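Local coordinates for protein exosome complex exonuclease RRP46 homolog (Oryza sativa Japonica Group, PDB 3HKM) that binds double-stranded DNA and single-stranded RNA, shows hydrolytic DNase and phosphorolytic RNase activities in vitro, and probably serves as a subunit of the exosome core, at residues A[65-70]-A[103-108]; A[82-87]-A[118-123]. All blocks are in the same frame, centred on the assembly; numbering follows the deposited sequence.

Interaction 1: A[65-70]-A[103-108]; sequences VWKPMT and SVILQV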
ATOM      1  N   VAL A  65       2.298  -7.964  10.029  1.00 23.64           N
ATOM      2  CA  VAL A  65       2.679  -7.196  11.199  1.00 23.13           C
ATOM      3  C   VAL A  65       3.292  -5.878  10.758  1.00 25.51           C
ATOM      4  O   VAL A  65       4.250  -5.845   9.983  1.00 23.12           O
ATOM      5  CB  VAL A  65       3.610  -7.988  12.170  1.00 24.16           C
ATOM      6  CG1 VAL A  65       4.162  -9.237  11.513  1.00 25.60           C
ATOM      7  CG2 VAL A  65       4.722  -7.103  12.731  1.00 22.77           C
ATOM      8  N   TRP A  66       2.693  -4.792  11.241  1.00 27.76           N
ATOM      9  CA  TRP A  66       3.099  -3.440  10.911  1.00 24.17           C
ATOM     10  C   TRP A  66       4.041  -2.966  12.004  1.00 24.02           C
ATOM     11  O   TRP A  66       3.687  -2.977  13.177  1.00 24.86           O
ATOM     12  CB  TRP A  66       1.864  -2.541  10.862  1.00 24.22           C
ATOM     13  CG  TRP A  66       1.868  -1.508   9.769  1.00 26.94           C
ATOM     14  CD1 TRP A  66       1.344  -1.637   8.508  1.00 26.90           C
ATOM     15  CD2 TRP A  66       2.402  -0.186   9.845  1.00 26.71           C
ATOM     16  NE1 TRP A  66       1.530  -0.478   7.797  1.00 23.80           N
ATOM     17  CE2 TRP A  66       2.174   0.429   8.595  1.00 25.76           C
ATOM     18  CE3 TRP A  66       3.053   0.536  10.847  1.00 25.02           C
ATOM     19  CZ2 TRP A  66       2.575   1.730   8.322  1.00 25.06           C
ATOM     20  CZ3 TRP A  66       3.449   1.823  10.575  1.00 27.21           C
ATOM     21  CH2 TRP A  66       3.208   2.411   9.323  1.00 28.96           C
ATOM     22  N   LYS A  67       5.245  -2.559  11.619  1.00 24.72           N
ATOM     23  CA  LYS A  67       6.268  -2.172  12.585  1.00 25.51           C
ATOM     24  C   LYS A  67       6.660  -0.705  12.413  1.00 25.63           C
ATOM     25  O   LYS A  67       7.077  -0.300  11.326  1.00 22.08           O
ATOM     26  CB  LYS A  67       7.501  -3.085  12.469  1.00 25.37           C
ATOM     27  CG  LYS A  67       7.149  -4.564  12.305  1.00 25.50           C
ATOM     28  CD  LYS A  67       8.072  -5.491  13.086  1.00 26.09           C
ATOM     29  CE  LYS A  67       9.369  -5.786  12.357  1.00 28.17           C
ATOM     30  NZ  LYS A  67      10.112  -6.911  13.019  1.00 30.37           N
ATOM     31  N   PRO A  68       6.526   0.092  13.495  1.00 27.61           N
ATOM     32  CA  PRO A  68       6.804   1.533  13.467  1.00 26.87           C
ATOM     33  C   PRO A  68       8.296   1.793  13.335  1.00 26.09           C
ATOM     34  O   PRO A  68       9.099   0.946  13.727  1.00 25.09           O
ATOM     35  CB  PRO A  68       6.311   2.019  14.842  1.00 27.98           C
ATOM     36  CG  PRO A  68       5.482   0.905  15.394  1.00 27.58           C
ATOM     37  CD  PRO A  68       6.075  -0.343  14.830  1.00 27.77           C
ATOM     38  N   MET A  69       8.672   2.952  12.807  1.00 25.04           N
ATOM     39  CA  MET A  69      10.089   3.232  12.626  1.00 26.15           C
ATOM     40  C   MET A  69      10.786   3.404  13.974  1.00 30.02           C
ATOM     41  O   MET A  69      12.012   3.531  14.036  1.00 29.21           O
ATOM     42  CB  MET A  69      10.329   4.416  11.664  1.00 26.67           C
ATOM     43  CG  MET A  69      10.252   5.810  12.260  1.00 28.45           C
ATOM     44  SD  MET A  69       9.935   7.078  10.994  1.00 28.40           S
ATOM     45  CE  MET A  69       8.153   7.211  11.117  1.00 23.79           C
ATOM     46  N   THR A  70       9.999   3.362  15.051  1.00 28.30           N
ATOM     47  CA  THR A  70      10.535   3.534  16.396  1.00 28.95           C
ATOM     48  C   THR A  70       9.448   3.298  17.445  1.00 30.76           C
ATOM     49  O   THR A  70       8.261   3.500  17.174  1.00 32.99           O
ATOM     50  CB  THR A  70      11.119   4.943  16.565  1.00 29.63           C
ATOM     51  OG1 THR A  70      12.112   4.934  17.592  1.00 33.54           O
ATOM     52  CG2 THR A  70      10.019   5.938  16.908  1.00 32.76           C
ATOM     53  N   SER A 103       3.616 -14.756   5.621  1.00 20.17           N
ATOM     54  CA  SER A 103       3.716 -13.665   6.579  1.00 20.73           C
ATOM     55  C   SER A 103       4.377 -12.447   5.961  1.00 19.65           C
ATOM     56  O   SER A 103       5.492 -12.523   5.448  1.00 20.42           O
ATOM     57  CB  SER A 103       4.495 -14.094   7.824  1.00 17.88           C
ATOM     58  OG  SER A 103       3.970 -15.294   8.365  1.00 23.39           O
ATOM     59  N   VAL A 104       3.682 -11.322   6.034  1.00 19.19           N
ATOM     60  CA  VAL A 104       4.192 -10.058   5.543  1.00 19.87           C
ATOM     61  C   VAL A 104       4.632  -9.182   6.714  1.00 21.59           C
ATOM     62  O   VAL A 104       3.876  -8.967   7.665  1.00 23.83           O
ATOM     63  CB  VAL A 104       3.107  -9.319   4.732  1.00 20.96           C
ATOM     64  CG1 VAL A 104       3.651  -8.021   4.155  1.00 19.88           C
ATOM     65  CG2 VAL A 104       2.564 -10.219   3.635  1.00 18.61           C
ATOM     66  N   ILE A 105       5.863  -8.691   6.654  1.00 20.97           N
ATOM     67  CA  ILE A 105       6.329  -7.711   7.619  1.00 21.42           C
ATOM     68  C   ILE A 105       6.584  -6.388   6.919  1.00 19.29           C
ATOM     69  O   ILE A 105       7.247  -6.335   5.892  1.00 20.01           O
ATOM     70  CB  ILE A 105       7.595  -8.167   8.362  1.00 22.15           C
ATOM     71  CG1 ILE A 105       7.296  -9.421   9.182  1.00 23.31           C
ATOM     72  CG2 ILE A 105       8.099  -7.061   9.279  1.00 23.43           C
ATOM     73  CD1 ILE A 105       8.366  -9.747  10.192  1.00 27.16           C
ATOM     74  N   LEU A 106       6.021  -5.329   7.479  1.00 20.39           N
ATOM     75  CA  LEU A 106       6.156  -3.994   6.935  1.00 20.67           C
ATOM     76  C   LEU A 106       6.910  -3.138   7.947  1.00 21.06           C
ATOM     77  O   LEU A 106       6.444  -2.921   9.060  1.00 22.50           O
ATOM     78  CB  LEU A 106       4.772  -3.410   6.636  1.00 19.49           C
ATOM     79  CG  LEU A 106       4.663  -2.109   5.838  1.00 20.29           C
ATOM     80  CD1 LEU A 106       4.957  -0.883   6.696  1.00 20.56           C
ATOM     81  CD2 LEU A 106       5.560  -2.153   4.610  1.00 19.83           C
ATOM     82  N   GLN A 107       8.091  -2.681   7.561  1.00 20.67           N
ATOM     83  CA  GLN A 107       8.905  -1.844   8.423  1.00 19.46           C
ATOM     84  C   GLN A 107       8.967  -0.428   7.866  1.00 22.90           C
ATOM     85  O   GLN A 107       9.473  -0.206   6.760  1.00 21.55           O
ATOM     86  CB  GLN A 107      10.312  -2.426   8.540  1.00 21.72           C
ATOM     87  CG  GLN A 107      11.320  -1.499   9.216  1.00 23.74           C
ATOM     88  CD  GLN A 107      11.054  -1.323  10.706  1.00 26.42           C
ATOM     89  OE1 GLN A 107      10.797  -0.210  11.184  1.00 27.02           O
ATOM     90  NE2 GLN A 107      11.101  -2.426  11.445  1.00 25.05           N
ATOM     91  N   VAL A 108       8.447   0.532   8.633  1.00 23.48           N
ATOM     92  CA  VAL A 108       8.533   1.945   8.259  1.00 21.71           C
ATOM     93  C   VAL A 108       9.938   2.507   8.466  1.00 23.51           C
ATOM     94  O   VAL A 108      10.545   2.334   9.524  1.00 23.12           O
ATOM     95  CB  VAL A 108       7.510   2.798   9.018  1.00 22.45           C
ATOM     96  CG1 VAL A 108       7.610   4.253   8.590  1.00 21.64           C
ATOM     97  CG2 VAL A 108       6.121   2.273   8.750  1.00 21.37           C
TER
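Leu106 lays its CD1 methyl over one face of the Trp66 indole, a CH-pi contact 3.8 Å from the centroid of the five-membered ring and 22° off the ring normal. With CG anti to the backbone N (chi1 -170°), the leucine runs alongside the tryptophan, and both point to the sheet face covered by helices 77-91 and 115-130, where a broad ring and a branched alkyl chain suit a dry interior. Replacing Trp66 by an alanine removes the indole, and CD1 of Leu106 is then likely to lose its aromatic partner, with a gap opening beneath helix 77-91.

On the reverse face, Val65 CG1 meets Ile105 CG1 at 3.9 Å, and the methylenes of Lys67 slant across Ile105, with CE of Lys67 3.6 Å from CG2 of Ile105. A lysine suits this half-open face because its alkyl part can cover the isoleucine.

Polar groups join the two parallel strands through their backbones. Val65 N donates to Val104 O and Leu106 N to Val65 O; Lys67 N binds Leu106 O at 2.8 Å, and Val108 N gives Lys67 O a nearly straight bond (178°). Once this pairing has ended, Met69 CE still reaches Val108 CG1 at 3.9 Å. This is the edge pairing of a beta-alpha-beta unit in the RNase PH fold: backbone bonds set the register, while apolar side chains seal one face against helices.

Interaction 2: A[82-87]-A[118-123]; sequences MTLKRT and CAINAC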
ATOM      1  N   MET A  82      -4.217  -3.123   9.975  1.00 25.71           N
ATOM      2  CA  MET A  82      -5.508  -3.750   9.705  1.00 25.53           C
ATOM      3  C   MET A  82      -5.927  -3.571   8.249  1.00 24.99           C
ATOM      4  O   MET A  82      -6.272  -4.535   7.569  1.00 25.20           O
ATOM      5  CB  MET A  82      -6.575  -3.171  10.645  1.00 27.68           C
ATOM      6  CG  MET A  82      -7.887  -3.947  10.704  1.00 30.06           C
ATOM      7  SD  MET A  82      -8.998  -3.678   9.294  1.00 43.83           S
ATOM      8  CE  MET A  82      -9.256  -1.901   9.383  1.00 31.99           C
ATOM      9  N   THR A  83      -5.889  -2.333   7.767  1.00 25.26           N
ATOM     10  CA  THR A  83      -6.269  -2.059   6.390  1.00 25.00           C
ATOM     11  C   THR A  83      -5.397  -2.856   5.429  1.00 23.24           C
ATOM     12  O   THR A  83      -5.903  -3.493   4.503  1.00 24.45           O
ATOM     13  CB  THR A  83      -6.181  -0.554   6.060  1.00 25.40           C
ATOM     14  OG1 THR A  83      -6.880   0.196   7.061  1.00 25.45           O
ATOM     15  CG2 THR A  83      -6.800  -0.272   4.700  1.00 23.73           C
ATOM     16  N   LEU A  84      -4.088  -2.824   5.670  1.00 22.18           N
ATOM     17  CA  LEU A  84      -3.103  -3.568   4.882  1.00 20.48           C
ATOM     18  C   LEU A  84      -3.425  -5.067   4.807  1.00 21.31           C
ATOM     19  O   LEU A  84      -3.371  -5.663   3.733  1.00 20.83           O
ATOM     20  CB  LEU A  84      -1.700  -3.335   5.455  1.00 19.84           C
ATOM     21  CG  LEU A  84      -0.465  -3.858   4.714  1.00 18.49           C
ATOM     22  CD1 LEU A  84      -0.435  -3.396   3.260  1.00 16.17           C
ATOM     23  CD2 LEU A  84       0.785  -3.405   5.447  1.00 18.60           C
ATOM     24  N   LYS A  85      -3.787  -5.667   5.942  1.00 23.78           N
ATOM     25  CA  LYS A  85      -4.153  -7.087   5.992  1.00 22.05           C
ATOM     26  C   LYS A  85      -5.429  -7.359   5.175  1.00 21.52           C
ATOM     27  O   LYS A  85      -5.507  -8.347   4.453  1.00 24.13           O
ATOM     28  CB  LYS A  85      -4.316  -7.554   7.452  1.00 24.87           C
ATOM     29  CG  LYS A  85      -4.047  -9.060   7.727  1.00 23.52           C
ATOM     30  CD  LYS A  85      -4.393  -9.429   9.184  1.00 24.82           C
ATOM     31  CE  LYS A  85      -3.813 -10.784   9.646  1.00 25.72           C
ATOM     32  NZ  LYS A  85      -2.534 -10.697  10.430  1.00 18.45           N
ATOM     33  N   ARG A  86      -6.417  -6.478   5.289  1.00 22.79           N
ATOM     34  CA  ARG A  86      -7.638  -6.561   4.487  1.00 23.56           C
ATOM     35  C   ARG A  86      -7.321  -6.521   3.008  1.00 21.47           C
ATOM     36  O   ARG A  86      -7.863  -7.295   2.225  1.00 20.33           O
ATOM     37  CB  ARG A  86      -8.563  -5.380   4.790  1.00 25.93           C
ATOM     38  CG  ARG A  86      -9.599  -5.586   5.886  1.00 27.40           C
ATOM     39  CD  ARG A  86     -10.021  -4.230   6.488  1.00 28.36           C
ATOM     40  NE  ARG A  86     -10.743  -3.343   5.563  1.00 33.20           N
ATOM     41  CZ  ARG A  86     -10.175  -2.527   4.670  1.00 29.39           C
ATOM     42  NH1 ARG A  86      -8.855  -2.468   4.541  1.00 28.49           N
ATOM     43  NH2 ARG A  86     -10.931  -1.762   3.891  1.00 28.83           N
ATOM     44  N   THR A  87      -6.462  -5.579   2.637  1.00 22.21           N
ATOM     45  CA  THR A  87      -6.111  -5.320   1.244  1.00 20.70           C
ATOM     46  C   THR A  87      -5.324  -6.473   0.629  1.00 22.00           C
ATOM     47  O   THR A  87      -5.580  -6.878  -0.506  1.00 21.84           O
ATOM     48  CB  THR A  87      -5.250  -4.045   1.119  1.00 21.56           C
ATOM     49  OG1 THR A  87      -5.900  -2.948   1.773  1.00 20.73           O
ATOM     50  CG2 THR A  87      -5.026  -3.702  -0.340  1.00 20.75           C
ATOM     51  N   CYS A 118       1.789   3.982   0.480  1.00 16.11           N
ATOM     52  CA  CYS A 118       3.157   3.562   0.200  1.00 17.08           C
ATOM     53  C   CYS A 118       3.388   2.121   0.667  1.00 19.28           C
ATOM     54  O   CYS A 118       3.917   1.289  -0.088  1.00 17.95           O
ATOM     55  CB  CYS A 118       4.165   4.501   0.865  1.00 17.92           C
ATOM     56  SG  CYS A 118       5.908   4.070   0.586  1.00 21.08           S
ATOM     57  N   ALA A 119       2.986   1.829   1.907  1.00 16.70           N
ATOM     58  CA  ALA A 119       3.142   0.489   2.473  1.00 16.90           C
ATOM     59  C   ALA A 119       2.390  -0.555   1.656  1.00 17.83           C
ATOM     60  O   ALA A 119       2.861  -1.673   1.483  1.00 19.16           O
ATOM     61  CB  ALA A 119       2.680   0.466   3.926  1.00 18.57           C
ATOM     62  N   ILE A 120       1.219  -0.177   1.152  1.00 15.91           N
ATOM     63  CA  ILE A 120       0.433  -1.028   0.267  1.00 16.90           C
ATOM     64  C   ILE A 120       1.185  -1.399  -1.023  1.00 16.54           C
ATOM     65  O   ILE A 120       1.337  -2.572  -1.349  1.00 16.54           O
ATOM     66  CB  ILE A 120      -0.930  -0.358  -0.053  1.00 16.02           C
ATOM     67  CG1 ILE A 120      -1.786  -0.308   1.225  1.00 17.70           C
ATOM     68  CG2 ILE A 120      -1.659  -1.104  -1.170  1.00 13.88           C
ATOM     69  CD1 ILE A 120      -3.193   0.212   1.018  1.00 17.33           C
ATOM     70  N   ASN A 121       1.642  -0.389  -1.754  1.00 16.82           N
ATOM     71  CA  ASN A 121       2.417  -0.596  -2.975  1.00 17.73           C
ATOM     72  C   ASN A 121       3.677  -1.424  -2.737  1.00 17.39           C
ATOM     73  O   ASN A 121       4.012  -2.316  -3.518  1.00 17.11           O
ATOM     74  CB  ASN A 121       2.816   0.753  -3.565  1.00 18.07           C
ATOM     75  CG  ASN A 121       1.623   1.587  -3.964  1.00 16.33           C
ATOM     76  OD1 ASN A 121       1.613   2.800  -3.775  1.00 18.83           O
ATOM     77  ND2 ASN A 121       0.609   0.943  -4.516  1.00 15.50           N
ATOM     78  N   ALA A 122       4.386  -1.090  -1.665  1.00 17.35           N
ATOM     79  CA  ALA A 122       5.575  -1.820  -1.244  1.00 16.80           C
ATOM     80  C   ALA A 122       5.285  -3.309  -1.099  1.00 17.44           C
ATOM     81  O   ALA A 122       6.074  -4.156  -1.517  1.00 16.11           O
ATOM     82  CB  ALA A 122       6.066  -1.260   0.072  1.00 17.25           C
ATOM     83  N   CYS A 123       4.145  -3.614  -0.488  1.00 18.05           N
ATOM     84  CA  CYS A 123       3.778  -4.981  -0.154  1.00 15.67           C
ATOM     85  C   CYS A 123       3.322  -5.731  -1.377  1.00 16.35           C
ATOM     86  O   CYS A 123       3.532  -6.938  -1.479  1.00 17.44           O
ATOM     87  CB  CYS A 123       2.688  -5.002   0.915  1.00 16.14           C
ATOM     88  SG  CYS A 123       3.334  -4.784   2.580  1.00 18.49           S
TER
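Leu84 meets Ile120 with one methyl, CD1, which lies 3.9 Å from both CA and CG1 of Ile120. Its CG stands anti to the backbone N (chi1 -172°), which brings the branched end toward the neighbouring helix although the CB itself does not face it. Leu84 and Ile120 overlap alongside one another, each running toward the other's helix. Cys123 SG completes the close part, touched by both leucine methyls at 4.1 Å; a compact thiol suits this place, small enough to lie against the pair.

Around Thr87 the fit is looser, its OG1 lying 4.2 Å from Ile120 CD1. That hydroxyl turns back to its own helix and donates to Thr83 O at 2.8 Å, approaching from above the carbonyl plane; the same oxygen accepts Thr87 N. On the side turned from helix 115-130, the partly exposed Arg86 adds a weak bond from NH1 to Thr83 O.

The axes of the segments 82-87 and 118-123 come within 10.4 Å and cross at -37°, and no hydrogen bond spans them. Adhesion therefore rests on dispersion and on excluding water between two helices that lie on one face of the five-stranded sheet, with the threonine hydroxyl satisfied within its own helix.

From the N terminus the chain passes along strand 61-67 into 65-70, returns through helix 77-91 with 82-87 to run along strand 100-110 with 103-108 in the same direction as before, and goes on into helix 115-130 with 118-123. Interaction 1 closes the first loop, pairing the strands of a beta-alpha-beta unit around helix 77-91; interaction 2 closes a second, overlapping loop from 82-87 to 118-123. Their segments alternate, so the two loops cross. They also meet in space: Trp66 CD1 packs on Leu84 CD2 at 3.6 Å, and Leu106 CG on Ala119 CB at 3.8 Å. Together they tie sheet edge and helix pair into one core.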